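Local coordinates for protein phiAB6 tailspike (PDB 5JS4) that fragments the exopolysaccharide of Acinetobacter baumannii, working as the trimeric, beta-helical tailspike of a bacteriophage, at residues 282-287 and 298-303; 313-318 and 352-357; 610-615 and 637-642; 657-662 and 669-674. All coordinates share one frame; numbering follows the deposited sequence.

Interaction 1: residues 282-287 and 298-303; sequences GRYILK and VGNGCG
The amide of N300 reaches the edge of the Y284 ring and the backbone of G282 with its nitrogen leading. ND2 of N300 lies 4.0 Å from CE1 of Y284, close to the plane of the ring, so the amide meets the rim and not the face; the amide and ring planes are turned 44° apart. The same ND2 stands 3.9 Å from the backbone N of G282 and as far from its carbonyl O. These are packing distances, and the amide spends its hydrogen bond on the carbonyl O of G279, just before the strand. In N300 the first torsion (chi1 54°) sets CG between the backbone N and the carbonyl carbon, which swings the amide out of its loop toward 282-287. In Y284, CG lies anti to the carbonyl carbon (chi1 -66°), and the ring folds back along the strand until CE1 is 3.8 Å from CA of G282. G282, with no side chain, lets the ring come down over its backbone. The phenol is fixed at its far end, where OH is hydrogen-bonded to D247 and to the backbone N of G279. G279 thus links the two side chains, accepting from N300 at its carbonyl O and donating from its N to the hydroxyl of Y284. Around this buried packing joint, strand 282-286, an early strand of the pectate lyase-like beta-helix, runs parallel to strand 313-318, L286 rests on helix 260-268, loop residues V246, A251 and D259 pack on Y284, and the 298-303 loop leaves strand 296-298 on its way to helix 307-312.

Interaction 2: residues 313-318 and 352-357; sequences GCIDVD and VSFIEI
V317 projects from its strand like a two-pronged knob, one methyl for each of two neighbours. Its CG1 meets CG1 of V352 at 4.1 Å, while its CG2 comes to 4.4 Å from CD1 of F354, so the branched carbon fits the notch between the valine and the phenylalanine. In both valines CG1 is the branch lying anti to the backbone N (chi1 177° in V317), and those two extended methyls are the ones that meet. The second bump is CG2 of I315, 4.4 Å from CE1 of F354. I315 and V317, two residues apart on the same side of their strand, therefore offer a pair of methyls to adjacent carbons of one ring edge, both near the ring plane. The phenylalanine enters as a blade: its CB leaves the strand at a slant, but with CG anti to the backbone N the ring reaches inward and turns its rim to the two methyls. Further contacts hold the blade, with rings F330 and F372 meeting F354, and L340 and A342 touching it from strand 340-345. L324 and A329 close in on V317. Strands 313-318 and 353-358 belong to different walls, each continued by parallel neighbours. Apolar side chains meeting across the interior in this way are characteristic of the parallel beta-helix of the pectate lyase-like family, whose coils stack into a long, solid-cored tube.

Interaction 3: residues 610-615 and 637-642; sequences MMLTYD and YRVERV
Two tyrosines, Y614 and Y637, make the aromatic part of the contact, a T-shaped pair in which Y637 gives its edge and Y614 its face. The centroids are 4.9 Å apart and the planes stand at 67°. CG of Y614 is anti to its backbone N (chi1 168°) and CG of Y637 anti to its carbonyl carbon, which brings the Y637 edge over the Y614 face. CE2 of Y637 is the touching atom, 3.5 Å from CZ of Y614 and displaced from the ring centre toward the hydroxyl end. F711 joins the cluster, meeting Y637 edge-to-face.

The polar link is a shared water, bound 2.6 Å from OH of Y614 and 2.7 Å from OH of Y637. OH of Y637 has a further, weak bond to D707.

The smaller apolar part puts CD2 of L612 4.1 Å from CG1 of V639, the leucine and valine lying alongside one another and pointing opposite ways; I629 packs beside the leucine and F694 beside the valine.

Charge is dealt with inside strand 637-641: NE of R638 donates to OE1 of E640 at 2.7 Å, with an N-H...O angle of 163° and the oxygen in the guanidinium plane, and E632 takes NH1.

Strand 602-615 belongs to one antiparallel sheet and 636-641 to another, and side chains meeting between two antiparallel sheets are consistent with a beta-sandwich, here near the C-terminal end of the tailspike.

Interaction 4: residues 657-662 and 669-674; sequences GSPLMG and TGATHG
The connection from strand 654-661 to strand 672-678, which carries the chain from one antiparallel sheet of the C-terminal region to the other, is closed mainly by M661 packing on T669 and A671. M661 bends at both chi2 (-60°) and chi3 (-66°), a curl that lays its chain against the returning segment. CB of M661 is only 3.2 Å from OG1 of T669, and CG of M661 is 3.3 Å from O of T669, so the base of the methionine is tightly fitted, its chain running roughly perpendicular to the threonine side chain. Further along, SD of M661 meets CB of A671 at 4.2 Å. P659 touches the same alanine, its CG 4.3 Å from CB of A671; W698, from strand 690-699, and V706 add to this apolar patch. The backbone N of A671 is buried here without a polar partner. A water bridges the segments near the ends of the connecting loop, accepting from N of M661 at 2.9 Å and donating to O of T669 at 2.9 Å. OG1 of T669 is hydrogen-bonded to T667 within that loop. The same segments also pack against the other subunits: L660 on I675 of the second subunit, and H673 on S658 of the third.

Overall arrangement
From the N terminus, interaction 1 closes a short loop of ten residues, and interaction 2 then closes a longer one of 33 residues that holds further beta-helix strands. The two touch, with centres about 9 Å apart: strands 282-286 and 313-318 are hydrogen-bonded neighbours, and R283 forms a salt bridge with D316. The chain then runs the length of the beta-helix to the C-terminal region, where interactions 3 and 4 lie about 15 Å apart between centres, both joining the same two antiparallel sheets. Interaction 3 closes 21 residues and interaction 4 six. All four follow in series; none nests or crosses. Centres of interactions 1 and 4 are about 100 Å apart.

Interaction 1: residues 282-287 and 298-303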
loop_
_atom_site.group_PDB
_atom_site.type_symbol
_atom_site.label_atom_id
_atom_site.label_comp_id
_atom_site.label_asym_id
_atom_site.label_seq_id
_atom_site.Cartn_x
_atom_site.Cartn_y
_atom_site.Cartn_z
ATOM N N GLY A 282 -39.571 -2.826 -2.647
ATOM C CA GLY A 282 -40.134 -3.988 -1.988
ATOM C C GLY A 282 -39.298 -4.576 -0.879
ATOM O O GLY A 282 -38.069 -4.623 -0.959
ATOM N N ARG A 283 -39.992 -5.021 0.160
ATOM C CA ARG A 283 -39.408 -5.790 1.239
ATOM C C ARG A 283 -39.829 -7.235 0.990
ATOM O O ARG A 283 -40.959 -7.629 1.298
ATOM C CB ARG A 283 -39.920 -5.272 2.580
ATOM C CG ARG A 283 -39.330 -5.969 3.788
ATOM C CD ARG A 283 -39.524 -5.132 5.040
ATOM N NE ARG A 283 -38.896 -5.738 6.209
ATOM C CZ ARG A 283 -38.689 -5.117 7.368
ATOM N NH1 ARG A 283 -39.053 -3.848 7.538
ATOM N NH2 ARG A 283 -38.108 -5.773 8.367
ATOM N N TYR A 284 -38.926 -8.004 0.390
ATOM C CA TYR A 284 -39.244 -9.336 -0.116
ATOM C C TYR A 284 -39.026 -10.407 0.946
ATOM O O TYR A 284 -37.890 -10.700 1.322
ATOM C CB TYR A 284 -38.404 -9.644 -1.359
ATOM C CG TYR A 284 -38.725 -8.777 -2.561
ATOM C CD1 TYR A 284 -38.069 -7.567 -2.771
ATOM C CD2 TYR A 284 -39.678 -9.174 -3.496
ATOM C CE1 TYR A 284 -38.357 -6.775 -3.873
ATOM C CE2 TYR A 284 -39.972 -8.391 -4.601
ATOM C CZ TYR A 284 -39.311 -7.196 -4.789
ATOM O OH TYR A 284 -39.604 -6.419 -5.890
ATOM N N ILE A 285 -40.124 -10.992 1.423
ATOM C CA ILE A 285 -40.062 -12.031 2.445
ATOM C C ILE A 285 -39.741 -13.381 1.810
ATOM O O ILE A 285 -40.346 -13.761 0.804
ATOM C CB ILE A 285 -41.392 -12.152 3.225
ATOM C CG1 ILE A 285 -41.820 -10.803 3.818
ATOM C CG2 ILE A 285 -41.290 -13.211 4.317
ATOM C CD1 ILE A 285 -40.791 -10.129 4.702
ATOM N N LEU A 286 -38.785 -14.092 2.404
ATOM C CA LEU A 286 -38.453 -15.456 2.004
ATOM C C LEU A 286 -38.585 -16.381 3.205
ATOM O O LEU A 286 -37.909 -16.184 4.214
ATOM C CB LEU A 286 -37.027 -15.526 1.461
ATOM C CG LEU A 286 -36.757 -14.732 0.183
ATOM C CD1 LEU A 286 -35.274 -14.755 -0.136
ATOM C CD2 LEU A 286 -37.560 -15.277 -0.988
ATOM N N LYS A 287 -39.463 -17.378 3.095
ATOM C CA LYS A 287 -39.665 -18.370 4.163
ATOM C C LYS A 287 -39.109 -19.747 3.800
ATOM O O LYS A 287 -39.155 -20.675 4.611
ATOM C CB LYS A 287 -41.154 -18.492 4.496
ATOM C CG LYS A 287 -41.792 -17.186 4.933
ATOM C CD LYS A 287 -43.207 -17.393 5.443
ATOM C CE LYS A 287 -43.850 -16.063 5.795
ATOM N NZ LYS A 287 -45.236 -16.228 6.314
ATOM N N VAL A 298 -28.689 -9.409 -7.718
ATOM C CA VAL A 298 -28.648 -7.950 -7.771
ATOM C C VAL A 298 -29.890 -7.407 -7.070
ATOM O O VAL A 298 -31.021 -7.710 -7.460
ATOM C CB VAL A 298 -28.591 -7.442 -9.224
ATOM C CG1 VAL A 298 -28.548 -5.922 -9.268
ATOM C CG2 VAL A 298 -27.382 -8.025 -9.942
ATOM N N GLY A 299 -29.676 -6.614 -6.026
ATOM C CA GLY A 299 -30.776 -6.064 -5.250
ATOM C C GLY A 299 -31.314 -4.776 -5.836
ATOM O O GLY A 299 -31.045 -4.438 -6.994
ATOM N N ASN A 300 -32.078 -4.059 -5.023
ATOM C CA ASN A 300 -32.645 -2.772 -5.414
ATOM C C ASN A 300 -32.113 -1.642 -4.536
ATOM O O ASN A 300 -32.803 -0.654 -4.279
ATOM C CB ASN A 300 -34.181 -2.822 -5.412
ATOM C CG ASN A 300 -34.768 -3.307 -4.095
ATOM O OD1 ASN A 300 -34.068 -3.461 -3.091
ATOM N ND2 ASN A 300 -36.071 -3.547 -4.098
ATOM N N GLY A 301 -30.870 -1.797 -4.087
ATOM C CA GLY A 301 -30.187 -0.751 -3.353
ATOM C C GLY A 301 -29.385 -1.272 -2.185
ATOM O O GLY A 301 -29.746 -2.270 -1.551
ATOM N N CYS A 302 -28.289 -0.576 -1.914
ATOM C CA CYS A 302 -27.427 -0.850 -0.782
ATOM C C CYS A 302 -27.719 0.220 0.260
ATOM O O CYS A 302 -27.262 1.358 0.146
ATOM C CB CYS A 302 -25.969 -0.800 -1.234
ATOM S SG CYS A 302 -24.759 -0.982 0.087
ATOM N N GLY A 303 -28.509 -0.146 1.264
ATOM C CA GLY A 303 -29.026 0.821 2.226
ATOM C C GLY A 303 -28.254 0.854 3.529
ATOM O O GLY A 303 -27.338 0.063 3.751
#

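Interaction 2: residues 313-318 and 352-357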
loop_
_atom_site.group_PDB
_atom_site.type_symbol
_atom_site.label_atom_id
_atom_site.label_comp_id
_atom_site.label_asym_id
_atom_site.label_seq_id
_atom_site.Cartn_x
_atom_site.Cartn_y
_atom_site.Cartn_z
ATOM N N GLY A 313 -36.407 -1.282 0.076
ATOM C CA GLY A 313 -35.814 -2.321 -0.753
ATOM C C GLY A 313 -34.875 -3.249 -0.015
ATOM O O GLY A 313 -33.787 -2.848 0.395
ATOM N N CYS A 314 -35.297 -4.497 0.152
ATOM C CA CYS A 314 -34.427 -5.519 0.710
ATOM C C CYS A 314 -35.000 -6.910 0.512
ATOM O O CYS A 314 -36.171 -7.070 0.160
ATOM C CB CYS A 314 -34.191 -5.293 2.212
ATOM S SG CYS A 314 -35.550 -5.802 3.294
ATOM N N ILE A 315 -34.146 -7.902 0.729
ATOM C CA ILE A 315 -34.575 -9.275 0.943
ATOM C C ILE A 315 -34.643 -9.475 2.454
ATOM O O ILE A 315 -33.703 -9.139 3.170
ATOM C CB ILE A 315 -33.604 -10.276 0.293
ATOM C CG1 ILE A 315 -33.693 -10.156 -1.231
ATOM C CG2 ILE A 315 -33.916 -11.700 0.740
ATOM C CD1 ILE A 315 -32.629 -10.920 -1.988
ATOM N N ASP A 316 -35.769 -9.997 2.930
ATOM C CA ASP A 316 -36.001 -10.198 4.354
ATOM C C ASP A 316 -36.293 -11.679 4.574
ATOM O O ASP A 316 -37.413 -12.150 4.353
ATOM C CB ASP A 316 -37.155 -9.309 4.821
ATOM C CG ASP A 316 -37.315 -9.279 6.333
ATOM O OD1 ASP A 316 -36.806 -10.184 7.025
ATOM O OD2 ASP A 316 -37.963 -8.332 6.831
ATOM N N VAL A 317 -35.262 -12.411 4.984
ATOM C CA VAL A 317 -35.362 -13.848 5.205
ATOM C C VAL A 317 -36.036 -14.102 6.550
ATOM O O VAL A 317 -35.637 -13.536 7.567
ATOM C CB VAL A 317 -33.969 -14.510 5.175
ATOM C CG1 VAL A 317 -34.062 -15.999 5.477
ATOM C CG2 VAL A 317 -33.311 -14.288 3.820
ATOM N N ASP A 318 -37.063 -14.948 6.545
ATOM C CA ASP A 318 -37.798 -15.277 7.765
ATOM C C ASP A 318 -37.049 -16.352 8.548
ATOM O O ASP A 318 -37.187 -17.546 8.276
ATOM C CB ASP A 318 -39.212 -15.744 7.417
ATOM C CG ASP A 318 -40.052 -16.052 8.644
ATOM O OD1 ASP A 318 -39.581 -15.838 9.782
ATOM O OD2 ASP A 318 -41.196 -16.511 8.458
ATOM N N VAL A 352 -29.513 -19.503 10.714
ATOM C CA VAL A 352 -29.877 -19.256 9.327
ATOM C C VAL A 352 -28.781 -18.399 8.705
ATOM O O VAL A 352 -28.512 -17.298 9.177
ATOM C CB VAL A 352 -31.238 -18.540 9.213
ATOM C CG1 VAL A 352 -31.613 -18.332 7.752
ATOM C CG2 VAL A 352 -32.323 -19.341 9.921
ATOM N N SER A 353 -28.136 -18.920 7.666
ATOM C CA SER A 353 -27.092 -18.183 6.949
ATOM C C SER A 353 -27.686 -17.592 5.674
ATOM O O SER A 353 -28.750 -18.024 5.233
ATOM C CB SER A 353 -25.912 -19.106 6.643
ATOM O OG SER A 353 -25.251 -19.474 7.845
ATOM N N PHE A 354 -27.025 -16.592 5.084
ATOM C CA PHE A 354 -27.643 -15.872 3.964
ATOM C C PHE A 354 -27.413 -16.506 2.594
ATOM O O PHE A 354 -28.374 -16.895 1.934
ATOM C CB PHE A 354 -27.249 -14.388 3.923
ATOM C CG PHE A 354 -27.824 -13.652 2.741
ATOM C CD1 PHE A 354 -29.189 -13.711 2.470
ATOM C CD2 PHE A 354 -27.011 -12.914 1.889
ATOM C CE1 PHE A 354 -29.729 -13.053 1.380
ATOM C CE2 PHE A 354 -27.549 -12.250 0.798
ATOM C CZ PHE A 354 -28.910 -12.323 0.542
ATOM N N ILE A 355 -26.160 -16.599 2.156
ATOM C CA ILE A 355 -25.889 -16.988 0.773
ATOM C C ILE A 355 -24.614 -17.819 0.604
ATOM O O ILE A 355 -23.595 -17.561 1.250
ATOM C CB ILE A 355 -25.859 -15.728 -0.129
ATOM C CG1 ILE A 355 -25.919 -16.104 -1.612
ATOM C CG2 ILE A 355 -24.652 -14.855 0.197
ATOM C CD1 ILE A 355 -26.502 -15.010 -2.479
ATOM N N GLU A 356 -24.700 -18.830 -0.261
ATOM C CA GLU A 356 -23.560 -19.661 -0.625
ATOM C C GLU A 356 -23.097 -19.294 -2.024
ATOM O O GLU A 356 -23.893 -19.280 -2.965
ATOM C CB GLU A 356 -23.918 -21.145 -0.559
ATOM C CG GLU A 356 -24.170 -21.621 0.859
ATOM C CD GLU A 356 -24.525 -23.087 0.964
ATOM O OE1 GLU A 356 -24.323 -23.836 -0.014
ATOM O OE2 GLU A 356 -25.002 -23.487 2.046
ATOM N N ILE A 357 -21.807 -18.994 -2.147
ATOM C CA ILE A 357 -21.208 -18.579 -3.412
ATOM C C ILE A 357 -19.865 -19.292 -3.576
ATOM O O ILE A 357 -19.119 -19.444 -2.611
ATOM C CB ILE A 357 -21.049 -17.039 -3.476
ATOM C CG1 ILE A 357 -20.515 -16.613 -4.846
ATOM C CG2 ILE A 357 -20.158 -16.526 -2.346
ATOM C CD1 ILE A 357 -20.545 -15.118 -5.087
#

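Interaction 3: residues 610-615 and 637-642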
loop_
_atom_site.group_PDB
_atom_site.type_symbol
_atom_site.label_atom_id
_atom_site.label_comp_id
_atom_site.label_asym_id
_atom_site.label_seq_id
_atom_site.Cartn_x
_atom_site.Cartn_y
_atom_site.Cartn_z
ATOM N N MET A 610 45.938 -4.763 17.083
ATOM C CA MET A 610 45.973 -6.081 17.693
ATOM C C MET A 610 46.760 -5.976 18.989
ATOM O O MET A 610 47.793 -5.306 19.042
ATOM C CB MET A 610 46.630 -7.102 16.769
ATOM C CG MET A 610 45.755 -7.482 15.592
ATOM S SD MET A 610 46.513 -8.689 14.490
ATOM C CE MET A 610 47.573 -7.645 13.498
ATOM N N MET A 611 46.252 -6.613 20.041
ATOM C CA MET A 611 46.979 -6.719 21.298
ATOM C C MET A 611 47.211 -8.188 21.602
ATOM O O MET A 611 46.363 -9.034 21.326
ATOM C CB MET A 611 46.219 -6.030 22.431
ATOM C CG MET A 611 45.983 -4.556 22.144
ATOM S SD MET A 611 45.320 -3.637 23.543
ATOM C CE MET A 611 46.822 -3.228 24.419
ATOM N N LEU A 612 48.374 -8.479 22.160
ATOM C CA LEU A 612 48.803 -9.855 22.363
ATOM C C LEU A 612 49.728 -9.890 23.562
ATOM O O LEU A 612 50.649 -9.089 23.656
ATOM C CB LEU A 612 49.514 -10.336 21.096
ATOM C CG LEU A 612 50.099 -11.744 21.074
ATOM C CD1 LEU A 612 49.036 -12.805 21.288
ATOM C CD2 LEU A 612 50.799 -11.965 19.743
ATOM N N THR A 613 49.472 -10.808 24.493
ATOM C CA THR A 613 50.238 -10.868 25.727
ATOM C C THR A 613 50.952 -12.210 25.890
ATOM O O THR A 613 50.382 -13.266 25.618
ATOM C CB THR A 613 49.336 -10.516 26.931
ATOM O OG1 THR A 613 49.030 -9.113 26.871
ATOM C CG2 THR A 613 50.008 -10.820 28.262
ATOM N N TYR A 614 52.217 -12.131 26.291
ATOM C CA TYR A 614 53.024 -13.280 26.693
ATOM C C TYR A 614 52.882 -13.463 28.193
ATOM O O TYR A 614 52.938 -12.492 28.931
ATOM C CB TYR A 614 54.492 -13.013 26.378
ATOM C CG TYR A 614 55.449 -14.004 26.991
ATOM C CD1 TYR A 614 55.721 -15.209 26.359
ATOM C CD2 TYR A 614 56.087 -13.736 28.201
ATOM C CE1 TYR A 614 56.599 -16.122 26.912
ATOM C CE2 TYR A 614 56.968 -14.641 28.764
ATOM C CZ TYR A 614 57.218 -15.836 28.114
ATOM O OH TYR A 614 58.097 -16.745 28.655
ATOM N N ASP A 615 52.714 -14.704 28.644
ATOM C CA ASP A 615 52.670 -15.015 30.070
ATOM C C ASP A 615 53.204 -16.426 30.231
ATOM O O ASP A 615 52.605 -17.377 29.730
ATOM C CB ASP A 615 51.237 -14.904 30.594
ATOM C CG ASP A 615 51.126 -15.090 32.105
ATOM O OD1 ASP A 615 52.077 -15.576 32.752
ATOM O OD2 ASP A 615 50.055 -14.741 32.642
ATOM N N TYR A 637 62.343 -12.471 22.662
ATOM C CA TYR A 637 61.020 -13.024 22.399
ATOM C C TYR A 637 60.650 -12.801 20.949
ATOM O O TYR A 637 60.958 -11.755 20.394
ATOM C CB TYR A 637 59.996 -12.364 23.336
ATOM C CG TYR A 637 60.295 -12.723 24.765
ATOM C CD1 TYR A 637 61.313 -12.082 25.464
ATOM C CD2 TYR A 637 59.622 -13.761 25.393
ATOM C CE1 TYR A 637 61.634 -12.443 26.758
ATOM C CE2 TYR A 637 59.934 -14.128 26.686
ATOM C CZ TYR A 637 60.944 -13.473 27.362
ATOM O OH TYR A 637 61.261 -13.836 28.645
ATOM N N ARG A 638 60.006 -13.788 20.335
ATOM C CA ARG A 638 59.507 -13.647 18.973
ATOM C C ARG A 638 58.001 -13.482 18.993
ATOM O O ARG A 638 57.293 -14.325 19.540
ATOM C CB ARG A 638 59.845 -14.876 18.122
ATOM C CG ARG A 638 61.325 -15.121 17.904
ATOM C CD ARG A 638 61.548 -16.099 16.756
ATOM N NE ARG A 638 60.914 -17.388 17.005
ATOM C CZ ARG A 638 61.487 -18.426 17.619
ATOM N NH1 ARG A 638 62.734 -18.356 18.073
ATOM N NH2 ARG A 638 60.797 -19.551 17.781
ATOM N N VAL A 639 57.527 -12.386 18.404
ATOM C CA VAL A 639 56.125 -12.225 18.048
ATOM C C VAL A 639 56.039 -12.786 16.634
ATOM O O VAL A 639 56.376 -12.107 15.658
ATOM C CB VAL A 639 55.679 -10.747 18.108
ATOM C CG1 VAL A 639 54.198 -10.621 17.795
ATOM C CG2 VAL A 639 55.995 -10.148 19.472
ATOM N N GLU A 640 55.622 -14.047 16.540
ATOM C CA GLU A 640 55.823 -14.844 15.330
ATOM C C GLU A 640 54.539 -15.444 14.789
ATOM O O GLU A 640 53.568 -15.647 15.520
ATOM C CB GLU A 640 56.816 -15.976 15.606
ATOM C CG GLU A 640 56.361 -16.953 16.678
ATOM C CD GLU A 640 57.230 -18.191 16.766
ATOM O OE1 GLU A 640 58.428 -18.119 16.427
ATOM O OE2 GLU A 640 56.706 -19.240 17.191
ATOM N N ARG A 641 54.573 -15.764 13.501
ATOM C CA ARG A 641 53.466 -16.424 12.829
ATOM C C ARG A 641 53.468 -17.909 13.150
ATOM O O ARG A 641 54.517 -18.562 13.118
ATOM C CB ARG A 641 53.576 -16.250 11.318
ATOM C CG ARG A 641 53.602 -14.801 10.885
ATOM C CD ARG A 641 53.449 -14.640 9.387
ATOM N NE ARG A 641 54.564 -15.227 8.642
ATOM C CZ ARG A 641 54.698 -15.168 7.318
ATOM N NH1 ARG A 641 53.778 -14.568 6.571
ATOM N NH2 ARG A 641 55.755 -15.731 6.739
ATOM N N VAL A 642 52.293 -18.440 13.453
ATOM C CA VAL A 642 52.140 -19.880 13.615
ATOM C C VAL A 642 51.947 -20.543 12.252
ATOM O O VAL A 642 51.688 -19.874 11.247
ATOM C CB VAL A 642 50.982 -20.237 14.563
ATOM C CG1 VAL A 642 51.154 -19.534 15.902
ATOM C CG2 VAL A 642 49.636 -19.897 13.946
HETATM O O HOH W 1 59.865 -15.549 30.211
#

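Interaction 4: residues 657-662 and 669-674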
loop_
_atom_site.group_PDB
_atom_site.type_symbol
_atom_site.label_atom_id
_atom_site.label_comp_id
_atom_site.label_asym_id
_atom_site.label_seq_id
_atom_site.Cartn_x
_atom_site.Cartn_y
_atom_site.Cartn_z
ATOM N N GLY A 657 54.273 -3.151 25.576
ATOM C CA GLY A 657 53.661 -2.808 26.844
ATOM C C GLY A 657 54.575 -3.015 28.032
ATOM O O GLY A 657 55.797 -3.033 27.916
ATOM N N SER A 658 53.946 -3.192 29.184
ATOM C CA SER A 658 54.597 -3.100 30.478
ATOM C C SER A 658 55.008 -4.476 30.996
ATOM O O SER A 658 54.207 -5.393 30.944
ATOM C CB SER A 658 53.580 -2.505 31.442
ATOM O OG SER A 658 53.014 -1.340 30.882
ATOM N N PRO A 659 56.249 -4.621 31.500
ATOM C CA PRO A 659 56.651 -5.948 31.970
ATOM C C PRO A 659 56.289 -6.221 33.431
ATOM O O PRO A 659 56.458 -5.357 34.294
ATOM C CB PRO A 659 58.170 -5.915 31.816
ATOM C CG PRO A 659 58.518 -4.491 32.080
ATOM C CD PRO A 659 57.386 -3.680 31.518
ATOM N N LEU A 660 55.797 -7.430 33.674
ATOM C CA LEU A 660 55.666 -7.990 35.013
ATOM C C LEU A 660 56.883 -8.883 35.209
ATOM O O LEU A 660 57.012 -9.905 34.526
ATOM C CB LEU A 660 54.382 -8.810 35.116
ATOM C CG LEU A 660 53.083 -8.006 35.131
ATOM C CD1 LEU A 660 51.902 -8.816 34.632
ATOM C CD2 LEU A 660 52.800 -7.476 36.527
ATOM N N MET A 661 57.778 -8.485 36.108
ATOM C CA MET A 661 59.047 -9.180 36.314
ATOM C C MET A 661 58.973 -10.153 37.482
ATOM O O MET A 661 58.280 -9.896 38.466
ATOM C CB MET A 661 60.159 -8.167 36.581
ATOM C CG MET A 661 60.333 -7.129 35.479
ATOM S SD MET A 661 60.734 -7.813 33.859
ATOM C CE MET A 661 62.354 -8.500 34.164
ATOM N N GLY A 662 59.674 -11.280 37.355
ATOM C CA GLY A 662 59.925 -12.183 38.488
ATOM C C GLY A 662 58.822 -13.164 38.842
ATOM O O GLY A 662 59.100 -14.273 39.305
ATOM N N THR A 669 59.882 -4.500 39.642
ATOM C CA THR A 669 61.074 -4.049 38.925
ATOM C C THR A 669 60.701 -3.832 37.460
ATOM O O THR A 669 59.666 -4.309 36.990
ATOM C CB THR A 669 62.280 -5.007 39.057
ATOM O OG1 THR A 669 62.025 -6.226 38.356
ATOM C CG2 THR A 669 62.592 -5.307 40.525
ATOM N N GLY A 670 61.536 -3.073 36.758
ATOM C CA GLY A 670 61.266 -2.712 35.374
ATOM C C GLY A 670 62.284 -3.290 34.423
ATOM O O GLY A 670 63.210 -3.995 34.819
ATOM N N ALA A 671 62.096 -2.970 33.152
ATOM C CA ALA A 671 63.012 -3.395 32.107
ATOM C C ALA A 671 62.823 -2.508 30.891
ATOM O O ALA A 671 61.781 -1.875 30.729
ATOM C CB ALA A 671 62.774 -4.850 31.749
ATOM N N THR A 672 63.835 -2.497 30.032
ATOM C CA THR A 672 63.867 -1.645 28.851
ATOM C C THR A 672 63.838 -2.527 27.616
ATOM O O THR A 672 64.570 -3.513 27.551
ATOM C CB THR A 672 65.153 -0.803 28.851
ATOM O OG1 THR A 672 65.159 0.035 30.015
ATOM C CG2 THR A 672 65.263 0.063 27.592
ATOM N N HIS A 673 62.996 -2.179 26.648
ATOM C CA HIS A 673 62.854 -2.982 25.426
ATOM C C HIS A 673 63.396 -2.305 24.176
ATOM O O HIS A 673 63.485 -1.084 24.081
ATOM C CB HIS A 673 61.393 -3.390 25.176
ATOM C CG HIS A 673 60.426 -2.243 25.166
ATOM N ND1 HIS A 673 60.169 -1.483 24.047
ATOM C CD2 HIS A 673 59.643 -1.738 26.148
ATOM C CE1 HIS A 673 59.277 -0.556 24.339
ATOM N NE2 HIS A 673 58.942 -0.686 25.610
ATOM N N GLY A 674 63.773 -3.148 23.227
ATOM C CA GLY A 674 64.015 -2.747 21.851
ATOM C C GLY A 674 63.426 -3.830 20.972
ATOM O O GLY A 674 63.126 -4.928 21.453
HETATM O O HOH W 2 57.535 -6.068 37.769
#